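Local coordinates for mortality factor 4-like protein 1 (Homo sapiens, PDB 2F5K) that binds lysine-methylated tails of histone H3 through its chromo domain and so probably takes part in gene regulation, at residues Q51-S59 against E67-L75. Sequence-based numbering, arbitrary orientation.
Sequences QVKYFIHYS and EWVPESRVL
F55 and W68 face each other as a non-hydrogen-bonded pair in the antiparallel hairpin of strands 51-58 and 67-70, part of the curved sheet of the chromo domain's beta barrel. F55 CB sits over the six-membered ring of W68, 3.4 Å from its centroid and almost on the ring normal, a CH-pi contact. With F55 CG anti to its own N (chi1 -177°), the phenyl ring reaches across the indole; F55 CD1 lies 3.3 Å from W68 NE1 and the two planes are inclined at 43°. On either side of this pair along the strands, the hydrogen-bonded pairs Y54 with V69 and I56 with E67 exchange backbone bonds in both directions. Their four side chains share the other face of the hairpin; Y54, I56 and V69 are buried there, I56 CG2 meeting V69 CB at 4.1 Å. At the 3-10 turn after P70, Y54 OH donates to E71 OE1 at 2.6 Å, approaching on the anti side of the carboxylate; F23 N bonds Y54 OH and K22 N bonds E71 OE1. Near the other end, E67 CG lies in plane at the edge of the Y58 ring. R73 NH2, which also bonds F32 O, forms a long salt bridge to E67 OE1 (3.4 Å), while V69 CG2 sits 3.1 Å above the centre of the R73 guanidinium.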
# COMPACT_ATOMS: atom_id res chain seq x y z
N GLN A 51 -12.42 -6.12 -11.77
CA GLN A 51 -11.66 -5.79 -10.57
C GLN A 51 -10.21 -5.51 -10.96
O GLN A 51 -9.54 -6.36 -11.55
CB GLN A 51 -11.75 -6.92 -9.54
CG GLN A 51 -13.11 -7.05 -8.84
CD GLN A 51 -13.14 -8.17 -7.80
OE1 GLN A 51 -12.10 -8.78 -7.49
NE2 GLN A 51 -14.32 -8.44 -7.26
N VAL A 52 -9.72 -4.32 -10.62
CA VAL A 52 -8.36 -3.93 -10.96
C VAL A 52 -7.40 -4.31 -9.85
O VAL A 52 -7.65 -4.05 -8.68
CB VAL A 52 -8.28 -2.42 -11.21
CG1 VAL A 52 -6.93 -2.05 -11.79
CG2 VAL A 52 -9.39 -1.98 -12.14
N LYS A 53 -6.29 -4.95 -10.21
CA LYS A 53 -5.31 -5.40 -9.24
C LYS A 53 -3.97 -4.70 -9.44
O LYS A 53 -3.71 -4.13 -10.50
CB LYS A 53 -5.11 -6.91 -9.35
CG LYS A 53 -6.40 -7.72 -9.29
CD LYS A 53 -6.14 -9.17 -8.88
CE LYS A 53 -7.41 -9.91 -8.51
NZ LYS A 53 -7.12 -11.14 -7.71
N TYR A 54 -3.13 -4.73 -8.43
CA TYR A 54 -1.82 -4.11 -8.57
C TYR A 54 -0.73 -4.98 -8.02
O TYR A 54 -0.83 -5.54 -6.93
CB TYR A 54 -1.77 -2.77 -7.84
CG TYR A 54 -2.71 -1.74 -8.41
CD1 TYR A 54 -3.95 -1.53 -7.84
CD2 TYR A 54 -2.35 -0.99 -9.52
CE1 TYR A 54 -4.80 -0.59 -8.33
CE2 TYR A 54 -3.19 -0.05 -10.03
CZ TYR A 54 -4.42 0.15 -9.43
OH TYR A 54 -5.28 1.10 -9.94
N PHE A 55 0.34 -5.11 -8.79
CA PHE A 55 1.48 -5.85 -8.30
C PHE A 55 2.38 -4.81 -7.64
O PHE A 55 2.70 -3.78 -8.23
CB PHE A 55 2.18 -6.60 -9.43
CG PHE A 55 3.34 -7.44 -8.97
CD1 PHE A 55 3.14 -8.51 -8.12
CD2 PHE A 55 4.63 -7.14 -9.38
CE1 PHE A 55 4.23 -9.29 -7.69
CE2 PHE A 55 5.73 -7.90 -8.95
CZ PHE A 55 5.53 -8.98 -8.10
N ILE A 56 2.78 -5.06 -6.40
CA ILE A 56 3.58 -4.04 -5.73
C ILE A 56 4.91 -4.45 -5.09
O ILE A 56 5.07 -5.54 -4.52
CB ILE A 56 2.74 -3.25 -4.70
CG1 ILE A 56 3.03 -3.72 -3.29
CG2 ILE A 56 1.22 -3.29 -5.00
CD1 ILE A 56 3.07 -2.60 -2.35
N HIS A 57 5.85 -3.54 -5.18
CA HIS A 57 7.10 -3.73 -4.50
C HIS A 57 7.14 -2.75 -3.35
O HIS A 57 7.00 -1.54 -3.55
CB HIS A 57 8.30 -3.50 -5.43
CG HIS A 57 9.58 -3.25 -4.69
ND1 HIS A 57 10.21 -2.02 -4.70
CD2 HIS A 57 10.32 -4.05 -3.89
CE1 HIS A 57 11.29 -2.08 -3.94
NE2 HIS A 57 11.38 -3.30 -3.44
N TYR A 58 7.29 -3.25 -2.14
CA TYR A 58 7.36 -2.36 -1.02
C TYR A 58 8.79 -1.84 -0.97
O TYR A 58 9.76 -2.62 -0.99
CB TYR A 58 6.96 -3.08 0.26
CG TYR A 58 5.53 -3.58 0.24
CD1 TYR A 58 5.21 -4.79 -0.39
CD2 TYR A 58 4.49 -2.85 0.84
CE1 TYR A 58 3.90 -5.27 -0.40
CE2 TYR A 58 3.19 -3.31 0.83
CZ TYR A 58 2.90 -4.52 0.20
OH TYR A 58 1.63 -5.01 0.18
N SER A 59 8.91 -0.51 -0.95
CA SER A 59 10.21 0.12 -0.97
C SER A 59 11.04 -0.20 0.25
O SER A 59 10.56 -0.21 1.38
CB SER A 59 10.13 1.62 -1.23
OG SER A 59 9.05 2.18 -0.53
N GLU A 67 3.99 -8.29 -3.97
CA GLU A 67 2.72 -9.00 -4.04
C GLU A 67 1.60 -8.33 -4.82
O GLU A 67 1.66 -7.14 -5.14
CB GLU A 67 2.20 -9.32 -2.64
CG GLU A 67 2.13 -8.13 -1.69
CD GLU A 67 1.17 -8.39 -0.55
OE1 GLU A 67 1.35 -7.88 0.57
OE2 GLU A 67 0.22 -9.15 -0.78
N TRP A 68 0.58 -9.11 -5.13
CA TRP A 68 -0.59 -8.59 -5.79
C TRP A 68 -1.52 -8.06 -4.73
O TRP A 68 -1.63 -8.64 -3.64
CB TRP A 68 -1.26 -9.67 -6.62
CG TRP A 68 -0.43 -9.98 -7.78
CD1 TRP A 68 0.54 -10.94 -7.86
CD2 TRP A 68 -0.44 -9.31 -9.03
NE1 TRP A 68 1.11 -10.92 -9.10
CE2 TRP A 68 0.53 -9.93 -9.85
CE3 TRP A 68 -1.18 -8.26 -9.57
CZ2 TRP A 68 0.78 -9.53 -11.15
CZ3 TRP A 68 -0.94 -7.86 -10.84
CH2 TRP A 68 0.03 -8.50 -11.63
N VAL A 69 -2.16 -6.94 -5.03
CA VAL A 69 -2.98 -6.26 -4.03
C VAL A 69 -4.19 -5.72 -4.74
O VAL A 69 -4.09 -5.33 -5.90
CB VAL A 69 -2.13 -5.12 -3.39
CG1 VAL A 69 -2.83 -3.77 -3.46
CG2 VAL A 69 -1.73 -5.46 -2.00
N PRO A 70 -5.36 -5.79 -4.13
CA PRO A 70 -6.54 -5.16 -4.74
C PRO A 70 -6.41 -3.65 -4.60
O PRO A 70 -5.65 -3.20 -3.76
CB PRO A 70 -7.70 -5.71 -3.91
CG PRO A 70 -7.10 -5.99 -2.62
CD PRO A 70 -5.70 -6.52 -2.90
N GLU A 71 -7.12 -2.89 -5.43
CA GLU A 71 -7.05 -1.44 -5.37
C GLU A 71 -7.30 -0.85 -3.98
O GLU A 71 -6.60 0.07 -3.55
CB GLU A 71 -8.06 -0.82 -6.31
CG GLU A 71 -7.75 0.62 -6.58
CD GLU A 71 -8.33 1.08 -7.89
OE1 GLU A 71 -7.54 1.43 -8.79
OE2 GLU A 71 -9.56 1.07 -8.00
N SER A 72 -8.28 -1.39 -3.28
CA SER A 72 -8.63 -0.88 -1.96
C SER A 72 -7.45 -0.85 -0.98
O SER A 72 -7.54 -0.26 0.10
CB SER A 72 -9.79 -1.68 -1.36
OG SER A 72 -9.38 -3.02 -1.09
N ARG A 73 -6.34 -1.48 -1.33
CA ARG A 73 -5.23 -1.46 -0.39
C ARG A 73 -4.19 -0.44 -0.74
O ARG A 73 -3.22 -0.26 -0.02
CB ARG A 73 -4.60 -2.84 -0.21
CG ARG A 73 -5.37 -3.70 0.71
CD ARG A 73 -4.87 -5.07 0.75
NE ARG A 73 -3.48 -5.11 1.18
CZ ARG A 73 -2.67 -6.13 0.93
NH1 ARG A 73 -3.15 -7.19 0.29
NH2 ARG A 73 -1.40 -6.09 1.33
N VAL A 74 -4.42 0.23 -1.85
CA VAL A 74 -3.47 1.21 -2.32
C VAL A 74 -3.98 2.64 -2.11
O VAL A 74 -5.12 2.94 -2.41
CB VAL A 74 -3.17 0.99 -3.80
CG1 VAL A 74 -2.07 1.92 -4.25
CG2 VAL A 74 -2.77 -0.48 -4.02
N LEU A 75 -3.13 3.50 -1.56
CA LEU A 75 -3.53 4.89 -1.33
C LEU A 75 -2.53 5.78 -2.02
O LEU A 75 -1.33 5.44 -2.15
CB LEU A 75 -3.57 5.23 0.15
CG LEU A 75 -4.69 4.64 1.03
CD1 LEU A 75 -4.48 5.00 2.47
CD2 LEU A 75 -5.99 5.24 0.53